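Local coordinates for protein diaminopimelate decarboxylase (Aquifex aeolicus, PDB 2P3E) that probably catalyses the pyridoxal-phosphate-dependent decarboxylation of meso-diaminopimelate to L-lysine, the last step of this lysine pathway, and forms a homodimer, at residues 5-10 with 246-251; 43-48 with 73-78; 61-66 with 82-87; 66-71 with 378-383; 280-285 with 374-379. All blocks are in the same frame, centred on the assembly; numbering follows the deposited sequence.

Contact 1 of 5, residues 5-10 with 246-251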
# COMPACT_ATOMS: atom_id res chain seq x y z
N LYS B 5 27.91 0.11 -10.53
CA LYS B 5 28.60 0.75 -9.40
C LYS B 5 28.17 2.20 -9.14
O LYS B 5 28.32 2.70 -8.02
CB LYS B 5 30.13 0.64 -9.57
CG LYS B 5 30.65 -0.80 -9.37
CD LYS B 5 32.12 -0.92 -9.75
CE LYS B 5 32.50 -2.39 -10.01
NZ LYS B 5 33.01 -3.10 -8.81
N GLU B 6 27.64 2.86 -10.17
CA GLU B 6 27.04 4.19 -10.01
C GLU B 6 25.81 4.12 -9.12
O GLU B 6 25.53 5.07 -8.39
CB GLU B 6 26.66 4.80 -11.36
CG GLU B 6 27.88 5.19 -12.22
CD GLU B 6 27.47 5.71 -13.58
OE1 GLU B 6 26.28 5.62 -13.96
OE2 GLU B 6 28.36 6.20 -14.30
N TYR B 7 25.08 3.01 -9.19
CA TYR B 7 23.95 2.77 -8.29
C TYR B 7 24.45 2.45 -6.89
O TYR B 7 24.05 3.10 -5.91
CB TYR B 7 23.06 1.65 -8.83
CG TYR B 7 22.19 2.08 -9.97
CD1 TYR B 7 21.03 2.81 -9.75
CD2 TYR B 7 22.53 1.76 -11.30
CE1 TYR B 7 20.24 3.24 -10.78
CE2 TYR B 7 21.74 2.17 -12.35
CZ TYR B 7 20.58 2.90 -12.09
OH TYR B 7 19.76 3.31 -13.10
N ASN B 8 25.35 1.47 -6.80
CA ASN B 8 25.86 1.00 -5.52
C ASN B 8 27.23 0.36 -5.78
O ASN B 8 27.32 -0.64 -6.50
CB ASN B 8 24.89 -0.02 -4.89
CG ASN B 8 25.28 -0.42 -3.47
OD1 ASN B 8 26.46 -0.61 -3.16
ND2 ASN B 8 24.27 -0.56 -2.58
N PRO B 9 28.30 0.95 -5.21
CA PRO B 9 29.63 0.44 -5.58
C PRO B 9 29.95 -0.92 -4.97
O PRO B 9 30.99 -1.50 -5.28
CB PRO B 9 30.57 1.52 -5.03
CG PRO B 9 29.85 2.12 -3.91
CD PRO B 9 28.38 2.06 -4.26
N TYR B 10 29.04 -1.45 -4.13
CA TYR B 10 29.18 -2.81 -3.60
C TYR B 10 28.52 -3.87 -4.49
O TYR B 10 28.61 -5.06 -4.20
CB TYR B 10 28.67 -2.89 -2.16
CG TYR B 10 29.54 -2.09 -1.23
CD1 TYR B 10 30.74 -2.63 -0.75
CD2 TYR B 10 29.19 -0.79 -0.85
CE1 TYR B 10 31.56 -1.92 0.07
CE2 TYR B 10 30.01 -0.06 -0.00
CZ TYR B 10 31.20 -0.64 0.45
OH TYR B 10 32.06 0.03 1.29
N GLY B 246 18.13 13.99 -3.84
CA GLY B 246 17.74 12.88 -4.70
C GLY B 246 18.82 11.84 -4.93
O GLY B 246 20.00 12.06 -4.62
N ILE B 247 18.41 10.69 -5.46
CA ILE B 247 19.33 9.60 -5.73
C ILE B 247 19.21 9.18 -7.18
O ILE B 247 18.28 9.56 -7.88
CB ILE B 247 19.08 8.35 -4.83
CG1 ILE B 247 17.69 7.74 -5.12
CG2 ILE B 247 19.27 8.68 -3.36
CD1 ILE B 247 17.48 6.34 -4.50
N LYS B 248 20.17 8.38 -7.61
CA LYS B 248 20.16 7.86 -8.96
C LYS B 248 19.10 6.78 -9.09
O LYS B 248 19.17 5.74 -8.44
CB LYS B 248 21.55 7.33 -9.33
CG LYS B 248 21.69 6.86 -10.81
CD LYS B 248 22.93 5.99 -11.00
CE LYS B 248 23.19 5.71 -12.48
NZ LYS B 248 23.66 6.95 -13.17
N TYR B 249 18.09 7.04 -9.91
CA TYR B 249 17.13 6.00 -10.29
C TYR B 249 17.34 5.54 -11.75
O TYR B 249 17.40 4.35 -12.03
CB TYR B 249 15.69 6.49 -10.13
CG TYR B 249 15.17 6.48 -8.71
CD1 TYR B 249 14.86 5.27 -8.06
CD2 TYR B 249 14.96 7.68 -8.02
CE1 TYR B 249 14.35 5.26 -6.73
CE2 TYR B 249 14.45 7.68 -6.70
CZ TYR B 249 14.17 6.47 -6.06
OH TYR B 249 13.69 6.46 -4.77
N LYS B 250 17.44 6.51 -12.65
CA LYS B 250 17.62 6.25 -14.08
C LYS B 250 19.11 6.20 -14.44
O LYS B 250 19.93 6.87 -13.79
CB LYS B 250 16.87 7.30 -14.90
CG LYS B 250 15.39 7.23 -14.76
CD LYS B 250 14.74 8.51 -15.24
CE LYS B 250 13.27 8.34 -15.37
NZ LYS B 250 12.65 9.57 -15.93
N PRO B 251 19.47 5.39 -15.46
CA PRO B 251 20.89 5.26 -15.84
C PRO B 251 21.55 6.62 -16.09
O PRO B 251 22.72 6.79 -15.76
CB PRO B 251 20.83 4.45 -17.14
CG PRO B 251 19.58 3.63 -16.99
CD PRO B 251 18.60 4.56 -16.32
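Tyr-7 lays one face of its ring on the aliphatic chain of Lys-248, which passes over it at about a right angle. CD of Lys-248 stands 3.8 Å from the Tyr-7 ring centroid, a CH-pi contact. The Lys-248 chain is straight as far as CE and then bends (chi4 70°), which brings NZ to the carboxylate of Glu-6. There Lys-248 NZ forms a salt bridge of 3.0 Å with Glu-6 OE1, coming from above the carboxylate plane. Lys-248 NZ also donates to Pro-251 O at 2.8 Å and to Asp-253 O, so three acceptors grip the ammonium group. The contact joins the N-terminal helix 3-7 to a loop that follows strand 238-240 of the beta/alpha barrel. At the far end of the ring, Tyr-7 OH donates to Tyr-249 O (2.8 Å) from above the carbonyl plane. CD of Pro-251 lies 3.6 Å from this OH of Tyr-7. A leucine in place of Tyr-7 would probably leave Tyr-249 O without this donor and strip the flat cover from the Lys-248 chain. The CA-CB bond of Tyr-249 points away from helix 3-7, and its hydroxyl is hydrogen-bonded to NH1 of Arg-282, a probable substrate-binding residue.

Contact 2 of 5, residues 43-48 with 73-78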
# COMPACT_ATOMS: atom_id res chain seq x y z
N PHE B 43 27.09 0.32 2.46
CA PHE B 43 26.48 1.43 1.72
C PHE B 43 25.76 2.40 2.65
O PHE B 43 25.96 3.63 2.56
CB PHE B 43 25.52 0.95 0.62
CG PHE B 43 25.01 2.07 -0.28
CD1 PHE B 43 25.71 2.43 -1.43
CD2 PHE B 43 23.84 2.77 0.04
CE1 PHE B 43 25.25 3.45 -2.26
CE2 PHE B 43 23.36 3.79 -0.79
CZ PHE B 43 24.08 4.13 -1.94
N ILE B 44 24.92 1.86 3.54
CA ILE B 44 24.17 2.68 4.50
C ILE B 44 25.12 3.53 5.35
O ILE B 44 24.94 4.75 5.47
CB ILE B 44 23.25 1.82 5.40
CG1 ILE B 44 22.15 1.14 4.56
CG2 ILE B 44 22.59 2.68 6.47
CD1 ILE B 44 21.42 0.00 5.28
N LYS B 45 26.12 2.87 5.95
CA LYS B 45 27.10 3.53 6.82
C LYS B 45 27.84 4.64 6.08
O LYS B 45 28.03 5.72 6.63
CB LYS B 45 28.12 2.51 7.40
CG LYS B 45 27.54 1.48 8.38
CD LYS B 45 28.56 0.34 8.65
CE LYS B 45 28.08 -0.62 9.74
NZ LYS B 45 29.19 -1.52 10.17
N GLU B 46 28.25 4.37 4.84
CA GLU B 46 29.02 5.32 4.04
C GLU B 46 28.20 6.53 3.56
O GLU B 46 28.74 7.64 3.49
CB GLU B 46 29.70 4.65 2.84
CG GLU B 46 30.89 3.80 3.26
CD GLU B 46 31.30 2.79 2.20
OE1 GLU B 46 30.94 2.95 1.02
OE2 GLU B 46 32.00 1.82 2.58
N ARG B 47 26.93 6.31 3.23
CA ARG B 47 26.03 7.44 2.93
C ARG B 47 25.85 8.35 4.15
O ARG B 47 25.84 9.58 4.01
CB ARG B 47 24.66 6.98 2.42
CG ARG B 47 24.72 6.14 1.15
CD ARG B 47 25.26 6.90 -0.05
NE ARG B 47 24.23 7.82 -0.54
CZ ARG B 47 24.17 8.30 -1.78
NH1 ARG B 47 25.10 7.97 -2.69
NH2 ARG B 47 23.18 9.13 -2.10
N PHE B 48 25.65 7.74 5.31
CA PHE B 48 25.51 8.51 6.54
C PHE B 48 26.79 9.30 6.84
O PHE B 48 26.72 10.48 7.21
CB PHE B 48 25.15 7.64 7.75
CG PHE B 48 25.03 8.42 9.04
CD1 PHE B 48 23.88 9.14 9.33
CD2 PHE B 48 26.09 8.46 9.95
CE1 PHE B 48 23.77 9.89 10.51
CE2 PHE B 48 25.99 9.20 11.15
CZ PHE B 48 24.84 9.93 11.42
N VAL B 73 17.64 0.89 11.43
CA VAL B 73 17.59 2.10 12.23
C VAL B 73 18.66 2.04 13.34
O VAL B 73 19.34 3.04 13.58
CB VAL B 73 16.18 2.38 12.80
CG1 VAL B 73 16.19 3.67 13.64
CG2 VAL B 73 15.14 2.50 11.64
N LYS B 74 18.81 0.88 13.96
CA LYS B 74 19.86 0.68 14.99
C LYS B 74 21.25 0.93 14.44
O LYS B 74 22.07 1.59 15.09
CB LYS B 74 19.77 -0.70 15.65
CG LYS B 74 20.80 -0.88 16.81
CD LYS B 74 20.46 -2.07 17.65
CE LYS B 74 21.11 -1.97 19.03
NZ LYS B 74 20.30 -1.06 19.93
N LEU B 75 21.50 0.42 13.24
CA LEU B 75 22.75 0.62 12.52
C LEU B 75 23.15 2.11 12.42
O LEU B 75 24.31 2.49 12.68
CB LEU B 75 22.60 -0.01 11.13
CG LEU B 75 23.80 -0.53 10.35
CD1 LEU B 75 24.35 -1.80 11.02
CD2 LEU B 75 23.45 -0.84 8.91
N LEU B 76 22.19 2.95 12.03
CA LEU B 76 22.39 4.40 11.94
C LEU B 76 22.52 5.04 13.31
O LEU B 76 23.39 5.88 13.53
CB LEU B 76 21.23 5.04 11.14
CG LEU B 76 21.23 4.62 9.66
CD1 LEU B 76 19.86 4.85 9.01
CD2 LEU B 76 22.33 5.35 8.89
N GLY B 77 21.66 4.63 14.24
CA GLY B 77 21.72 5.12 15.63
C GLY B 77 23.09 4.91 16.27
O GLY B 77 23.56 5.75 17.03
N GLU B 78 23.73 3.79 15.94
CA GLU B 78 25.08 3.47 16.48
C GLU B 78 26.16 4.37 15.89
O GLU B 78 27.23 4.55 16.49
CB GLU B 78 25.42 1.99 16.24
CG GLU B 78 24.59 1.00 17.07
CD GLU B 78 25.17 0.75 18.47
OE1 GLU B 78 26.12 1.48 18.86
OE2 GLU B 78 24.66 -0.15 19.20
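Leu-76 reaches from helix 70-78 to Ile-44 and Phe-48, one turn apart on helix 41-54. Both helices belong to the beta/alpha barrel domain and lie next to each other in its helical layer. The axes of the segments 43-48 and 73-78 come within 10.2 Å and cross at -41°. Most of the contact is made by hydrophobic side chains, and no hydrogen bond links the two segments. Leu-76 has CG anti to its carbonyl carbon (chi1 -67°), which carries its branch toward helix 41-54. Its CD2 meets CG2 of Ile-44 at 3.6 Å. The same methyl of Leu-76 lies 3.8 Å from CB of Phe-48 and leans against the start of the phenyl ring. Ile-44 and Leu-76 cross at about a right angle. A looser apolar pair joins CD1 of Ile-44 to CD2 of Leu-75, 4.2 Å apart. Ile-284 of helix 282-285 touches Ile-44, Phe-48 and Leu-76, and Leu-76 also rests on Tyr-62 of strand 59-63. The last kind of contact is made by a charged residue through its carbon chain. Lys-45 is extended beyond CG, with NZ in a long, weak ion pair to Glu-397, and its CE sits 4.1 Å from CD1 of Leu-75.

Contact 3 of 5, residues 61-66 with 82-87; sequences CYAVKA and GADIVS
Strand 61-63 runs parallel to strand 82-85, with Cys-61 beside Gly-82, Tyr-62 beside Ala-83 and Ala-63 beside Asp-84, and the two short segments are twisted by -40°. They are neighbouring strands of the beta/alpha barrel, joined by a beta-alpha-beta crossover through helix 70-78. The backbone ladder alternates. Tyr-62 N donates to Gly-82 O at 2.9 Å, Asp-84 N to Tyr-62 O at 2.8 Å, and Val-64 N to Asp-84 O at 3.2 Å. Asp-84 O has a second donor, a water that in turn accepts from Lys-65 N (2.9 Å). The water carries the link one residue past the last direct bond, that of Val-64. Cys-61, Ala-63 and Asp-84 share one face of the sheet. Gly-82 suits this place, since a CB there would run into SG of Cys-61. CG of Asp-84 is anti to the backbone N (chi1 159°), which carries OD2 to 3.6 Å from CB of Ala-63. Glu-279, a probable cofactor-binding residue, packs against Asp-84. Lys-65, the probable attachment point of pyridoxal phosphate, carries no cofactor in this structure, and Asn-386 of the second subunit packs on it. Tyr-62 and Ala-83 point to the other face, where Val-73 and Leu-76 of helix 70-78 cover Tyr-62 and its hydroxyl is hydrogen-bonded to Asn-67 O. Val-64, just past the strand, sends CG2 over to CB of Ala-83, 3.9 Å away.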
# COMPACT_ATOMS: atom_id res chain seq x y z
N CYS B 61 19.57 13.71 11.17
CA CYS B 61 18.40 12.94 11.60
C CYS B 61 17.91 12.04 10.48
O CYS B 61 17.40 12.54 9.47
CB CYS B 61 17.28 13.88 12.01
SG CYS B 61 17.50 14.71 13.60
N TYR B 62 18.03 10.73 10.65
CA TYR B 62 17.51 9.79 9.64
C TYR B 62 15.98 9.89 9.52
O TYR B 62 15.28 9.84 10.52
CB TYR B 62 17.96 8.36 9.94
CG TYR B 62 17.23 7.34 9.11
CD1 TYR B 62 17.31 7.37 7.71
CD2 TYR B 62 16.41 6.39 9.72
CE1 TYR B 62 16.60 6.44 6.93
CE2 TYR B 62 15.69 5.47 8.95
CZ TYR B 62 15.80 5.51 7.56
OH TYR B 62 15.10 4.60 6.81
N ALA B 63 15.47 10.09 8.30
CA ALA B 63 14.02 10.15 8.08
C ALA B 63 13.46 8.73 8.07
O ALA B 63 13.51 8.01 7.06
CB ALA B 63 13.70 10.86 6.75
N VAL B 64 12.93 8.33 9.22
CA VAL B 64 12.45 6.97 9.46
C VAL B 64 11.36 6.52 8.47
O VAL B 64 11.23 5.33 8.18
CB VAL B 64 12.01 6.82 10.94
CG1 VAL B 64 11.47 5.42 11.22
CG2 VAL B 64 13.24 7.12 11.87
N LYS B 65 10.60 7.46 7.92
CA LYS B 65 9.59 7.14 6.91
C LYS B 65 10.12 6.33 5.71
O LYS B 65 9.37 5.56 5.10
CB LYS B 65 8.91 8.43 6.39
CG LYS B 65 9.90 9.45 5.76
CD LYS B 65 9.13 10.67 5.27
CE LYS B 65 10.12 11.69 4.75
NZ LYS B 65 9.38 12.84 4.17
N ALA B 66 11.40 6.50 5.37
CA ALA B 66 11.98 5.81 4.20
C ALA B 66 12.06 4.30 4.39
O ALA B 66 11.93 3.55 3.43
CB ALA B 66 13.37 6.36 3.89
N GLY B 82 20.46 10.88 14.39
CA GLY B 82 19.19 11.19 15.02
C GLY B 82 18.07 10.54 14.23
O GLY B 82 18.30 9.74 13.32
N ALA B 83 16.84 10.87 14.61
CA ALA B 83 15.66 10.37 13.91
C ALA B 83 14.67 11.50 13.67
O ALA B 83 14.29 12.25 14.58
CB ALA B 83 15.01 9.19 14.66
N ASP B 84 14.29 11.65 12.40
CA ASP B 84 13.19 12.51 11.99
C ASP B 84 11.97 11.61 11.89
O ASP B 84 11.92 10.71 11.04
CB ASP B 84 13.55 13.18 10.65
CG ASP B 84 12.33 13.70 9.86
OD1 ASP B 84 11.37 14.21 10.45
OD2 ASP B 84 12.33 13.57 8.62
N ILE B 85 11.02 11.82 12.79
CA ILE B 85 9.85 10.96 12.90
C ILE B 85 8.57 11.70 12.53
O ILE B 85 8.52 12.93 12.63
CB ILE B 85 9.72 10.35 14.34
CG1 ILE B 85 9.46 11.45 15.39
CG2 ILE B 85 10.99 9.51 14.65
CD1 ILE B 85 8.97 10.96 16.77
N VAL B 86 7.55 10.94 12.10
CA VAL B 86 6.24 11.51 11.75
C VAL B 86 5.06 10.78 12.43
O VAL B 86 3.91 10.99 12.08
CB VAL B 86 6.01 11.57 10.18
CG1 VAL B 86 7.11 12.41 9.51
CG2 VAL B 86 6.01 10.18 9.59
N SER B 87 5.34 9.93 13.42
CA SER B 87 4.27 9.18 14.09
C SER B 87 4.80 8.61 15.40
O SER B 87 6.02 8.57 15.63
CB SER B 87 3.80 8.01 13.20
OG SER B 87 4.78 6.98 13.19
O HOH W 1 9.95 9.96 9.26

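Contact 4 of 5, residues 66-71 with 378-383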
# COMPACT_ATOMS: atom_id res chain seq x y z
N ALA B 66 11.40 6.50 5.37
CA ALA B 66 11.98 5.81 4.20
C ALA B 66 12.06 4.30 4.39
O ALA B 66 11.93 3.55 3.43
CB ALA B 66 13.37 6.36 3.89
N ASN B 67 12.29 3.86 5.63
CA ASN B 67 12.53 2.45 5.95
C ASN B 67 12.54 2.26 7.47
O ASN B 67 13.40 2.85 8.14
CB ASN B 67 13.88 1.97 5.38
CG ASN B 67 13.98 0.45 5.36
OD1 ASN B 67 13.72 -0.23 6.37
ND2 ASN B 67 14.35 -0.10 4.21
N PHE B 68 11.61 1.47 7.99
CA PHE B 68 11.43 1.30 9.42
C PHE B 68 12.06 0.05 10.01
O PHE B 68 11.81 -0.27 11.16
CB PHE B 68 9.93 1.43 9.85
CG PHE B 68 8.99 0.50 9.15
CD1 PHE B 68 9.04 -0.88 9.37
CD2 PHE B 68 8.03 1.00 8.27
CE1 PHE B 68 8.17 -1.75 8.71
CE2 PHE B 68 7.14 0.15 7.62
CZ PHE B 68 7.21 -1.23 7.83
N ASN B 69 12.87 -0.69 9.24
CA ASN B 69 13.43 -1.93 9.80
C ASN B 69 14.27 -1.57 11.02
O ASN B 69 15.19 -0.76 10.91
CB ASN B 69 14.26 -2.70 8.77
CG ASN B 69 14.81 -4.02 9.33
OD1 ASN B 69 15.65 -4.02 10.23
ND2 ASN B 69 14.30 -5.14 8.83
N PRO B 70 13.95 -2.15 12.20
CA PRO B 70 14.63 -1.68 13.41
C PRO B 70 16.13 -1.96 13.43
O PRO B 70 16.87 -1.20 14.05
CB PRO B 70 13.92 -2.42 14.56
CG PRO B 70 13.12 -3.50 13.93
CD PRO B 70 12.96 -3.21 12.46
N HIS B 71 16.57 -3.03 12.77
CA HIS B 71 18.01 -3.30 12.67
C HIS B 71 18.73 -2.26 11.81
O HIS B 71 19.86 -1.87 12.11
CB HIS B 71 18.26 -4.73 12.16
CG HIS B 71 17.59 -5.78 13.01
ND1 HIS B 71 18.07 -6.15 14.25
CD2 HIS B 71 16.45 -6.50 12.81
CE1 HIS B 71 17.27 -7.07 14.77
NE2 HIS B 71 16.28 -7.29 13.92
N GLY B 378 10.18 1.39 -0.15
CA GLY B 378 10.00 0.07 -0.79
C GLY B 378 9.22 -0.81 0.17
O GLY B 378 7.98 -0.82 0.18
N PHE B 379 9.93 -1.53 1.03
CA PHE B 379 9.23 -2.29 2.05
C PHE B 379 8.28 -1.42 2.88
O PHE B 379 7.23 -1.88 3.32
CB PHE B 379 10.20 -3.03 3.01
CG PHE B 379 9.50 -4.07 3.84
CD1 PHE B 379 9.42 -5.39 3.40
CD2 PHE B 379 8.88 -3.73 5.04
CE1 PHE B 379 8.75 -6.37 4.16
CE2 PHE B 379 8.19 -4.69 5.81
CZ PHE B 379 8.13 -6.01 5.36
N ALA B 380 8.65 -0.16 3.09
CA ALA B 380 7.87 0.77 3.91
C ALA B 380 6.40 0.90 3.44
O ALA B 380 5.50 1.11 4.26
CB ALA B 380 8.55 2.15 3.98
N MET B 381 6.17 0.74 2.13
CA MET B 381 4.82 0.85 1.55
C MET B 381 4.22 -0.51 1.16
O MET B 381 3.16 -0.56 0.55
CB MET B 381 4.83 1.81 0.35
CG MET B 381 5.40 3.19 0.68
SD MET B 381 5.28 4.38 -0.70
CE MET B 381 3.65 5.02 -0.45
N SER B 382 4.91 -1.59 1.53
CA SER B 382 4.47 -2.96 1.25
C SER B 382 3.22 -3.35 2.06
O SER B 382 3.10 -3.05 3.28
CB SER B 382 5.63 -3.93 1.52
OG SER B 382 5.29 -5.26 1.20
N SER B 383 2.27 -4.00 1.38
CA SER B 383 0.98 -4.35 1.98
C SER B 383 0.76 -5.87 1.90
O SER B 383 1.67 -6.64 1.52
CB SER B 383 -0.16 -3.61 1.26
OG SER B 383 -0.36 -4.17 -0.03
O HOH W 2 11.44 0.91 2.49
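Phe-68 holds CG between its backbone N and carbonyl carbon (chi1 55°), while Phe-379 has CG anti to the backbone N (chi1 -166°), and these settings bring the two phenyl groups together. The contact ties the turn after strand 59-63 of the beta/alpha barrel to a loop that follows strand 368-371 of the mixed-sheet domain. The Phe side chains cross at about a right angle. CZ of Phe-68 comes to the edge of the Phe-379 ring, 4.1 Å from CD2. Next to it, CE2 of Phe-68 rests 3.8 Å from CA of Ala-380. With an alanine here in place of Phe-68, the edge of Phe-379 and the backbone of Ala-380 would probably lose their cover, opening a gap between the two loops. Met-387 of the second subunit also packs on Phe-68, so the pair lies close to the dimer interface. The turn itself is shaped by Asn-67, whose OD1 accepts from Asn-69 N at 3.0 Å in the carbonyl plane, an Asx turn. ND2 of Asn-67 is held by Gly-375 O and Tyr-39 OH. Asn-69 then caps helix 70-78 through a weak bond to His-71 N. A water bridges the backbones. It donates to Ala-66 O at 2.8 Å and accepts from Gly-378 N and from Ala-380 N, each 3.0 Å from the water oxygen.

Contact 5 of 5, residues 280-285 with 374-379; sequences PGRSIM and AGAYGF
Arg-282 turns one face of its guanidinium to Tyr-377. CE2 of Tyr-377 lies over the centre of the guanidinium, 3.8 Å from CZ of Arg-282. The two planes are 39° apart, so the groups are tilted against each other rather than flat. NH1 of Arg-282 comes to 3.7 Å from CD2 of Tyr-377. The arginine chain starts extended and bends at chi3 (-52°), which turns one face of the guanidinium to the CD2-CE2 side of the Tyr-377 ring. Its nitrogens also bond outward, NH1 to Tyr-249 OH and NH2 to Ser-207 OG, which fixes its rotation. Next to this pair the methyl of Ala-376 packs on two residues of helix 282-285. Ala-376 CB is 3.7 Å from CA of Arg-282 and 4.0 Å from CB of Met-285. The backbones come close where CA of Gly-375 makes a CA-H...O contact of 3.1 Å with Met-285 O. A side chain on Gly-375 would collide with that carbonyl. The contact brings the loop after strand 275-278 and the short helix 282-285 against a loop of the mixed-sheet domain, at the probable active site. Pro-280, Gly-281, Arg-282 and Tyr-377 all probably bind pyridoxal phosphate, and Arg-282 and Tyr-377 probably bind substrate as well. Arg-318 lies close beside Arg-282. Two arginines gathered here next to a phenol are consistent with a pocket that receives anionic groups of the ligands.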
# COMPACT_ATOMS: atom_id res chain seq x y z
N PRO B 280 17.98 13.39 6.11
CA PRO B 280 17.98 12.56 4.90
C PRO B 280 17.27 11.21 5.13
O PRO B 280 17.46 10.59 6.19
CB PRO B 280 19.47 12.33 4.64
CG PRO B 280 20.09 12.40 5.99
CD PRO B 280 19.31 13.44 6.74
N GLY B 281 16.49 10.76 4.15
CA GLY B 281 15.91 9.41 4.17
C GLY B 281 16.37 8.62 2.96
O GLY B 281 17.24 7.74 3.05
N ARG B 282 15.78 8.96 1.81
CA ARG B 282 16.07 8.32 0.52
C ARG B 282 17.57 8.29 0.17
O ARG B 282 18.06 7.29 -0.36
CB ARG B 282 15.33 9.06 -0.60
CG ARG B 282 15.20 8.28 -1.91
CD ARG B 282 14.71 9.20 -3.05
NE ARG B 282 13.50 9.96 -2.69
CZ ARG B 282 12.25 9.56 -2.92
NH1 ARG B 282 11.99 8.38 -3.51
NH2 ARG B 282 11.24 10.33 -2.55
N SER B 283 18.29 9.40 0.42
CA SER B 283 19.72 9.47 0.06
C SER B 283 20.62 8.56 0.89
O SER B 283 21.79 8.33 0.53
CB SER B 283 20.27 10.92 0.06
OG SER B 283 20.04 11.56 1.30
N ILE B 284 20.11 8.05 2.01
CA ILE B 284 20.86 7.04 2.77
C ILE B 284 20.39 5.63 2.40
O ILE B 284 21.21 4.74 2.15
CB ILE B 284 20.75 7.27 4.31
CG1 ILE B 284 21.52 8.55 4.71
CG2 ILE B 284 21.23 6.03 5.10
CD1 ILE B 284 21.32 8.92 6.20
N MET B 285 19.08 5.44 2.32
CA MET B 285 18.52 4.09 2.18
C MET B 285 18.25 3.61 0.75
O MET B 285 18.27 2.41 0.48
CB MET B 285 17.21 3.99 2.98
CG MET B 285 17.41 3.85 4.49
SD MET B 285 18.56 2.50 4.97
CE MET B 285 17.86 1.11 4.13
N ALA B 374 15.70 0.18 -4.24
CA ALA B 374 14.47 -0.23 -3.57
C ALA B 374 14.52 -0.15 -2.04
O ALA B 374 13.60 -0.63 -1.36
CB ALA B 374 14.07 -1.63 -4.03
N GLY B 375 15.55 0.52 -1.51
CA GLY B 375 15.80 0.56 -0.06
C GLY B 375 14.99 1.60 0.70
O GLY B 375 14.87 1.53 1.94
N ALA B 376 14.43 2.55 -0.05
CA ALA B 376 13.66 3.66 0.52
C ALA B 376 12.28 3.68 -0.11
O ALA B 376 12.15 3.58 -1.34
CB ALA B 376 14.38 5.00 0.29
N TYR B 377 11.24 3.80 0.73
CA TYR B 377 9.84 3.77 0.25
C TYR B 377 9.55 2.48 -0.56
O TYR B 377 8.81 2.50 -1.55
CB TYR B 377 9.53 5.05 -0.55
CG TYR B 377 10.00 6.28 0.20
CD1 TYR B 377 9.31 6.73 1.34
CD2 TYR B 377 11.16 6.95 -0.17
CE1 TYR B 377 9.75 7.84 2.06
CE2 TYR B 377 11.62 8.07 0.56
CZ TYR B 377 10.90 8.50 1.67
OH TYR B 377 11.34 9.60 2.37
N GLY B 378 10.18 1.39 -0.15
CA GLY B 378 10.00 0.07 -0.79
C GLY B 378 9.22 -0.81 0.17
O GLY B 378 7.98 -0.82 0.18
N PHE B 379 9.93 -1.53 1.03
CA PHE B 379 9.23 -2.29 2.05
C PHE B 379 8.28 -1.42 2.88
O PHE B 379 7.23 -1.88 3.32
CB PHE B 379 10.20 -3.03 3.01
CG PHE B 379 9.50 -4.07 3.84
CD1 PHE B 379 9.42 -5.39 3.40
CD2 PHE B 379 8.88 -3.73 5.04
CE1 PHE B 379 8.75 -6.37 4.16
CE2 PHE B 379 8.19 -4.69 5.81
CZ PHE B 379 8.13 -6.01 5.36

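From the N terminus, contact 1 closes a long loop from helix 3-7 to the segment after strand 238-240. Contacts 2 and 3 both lie within that loop. They cross each other, as helix 41-54, strand 59-63, helix 70-78 and strand 82-85 alternate in the chain. Contact 4 starts at Ala-66, which it shares with contact 3, and spans to 378-383, so it crosses contacts 1, 2 and 3. Contact 5 opens after these first three have closed, and it ends on the same loop as contact 4. Contacts 2 and 3 hold the barrel together. Contacts 4 and 5 tie it to the mixed-sheet domain, and contact 1 adds the N-terminal helix.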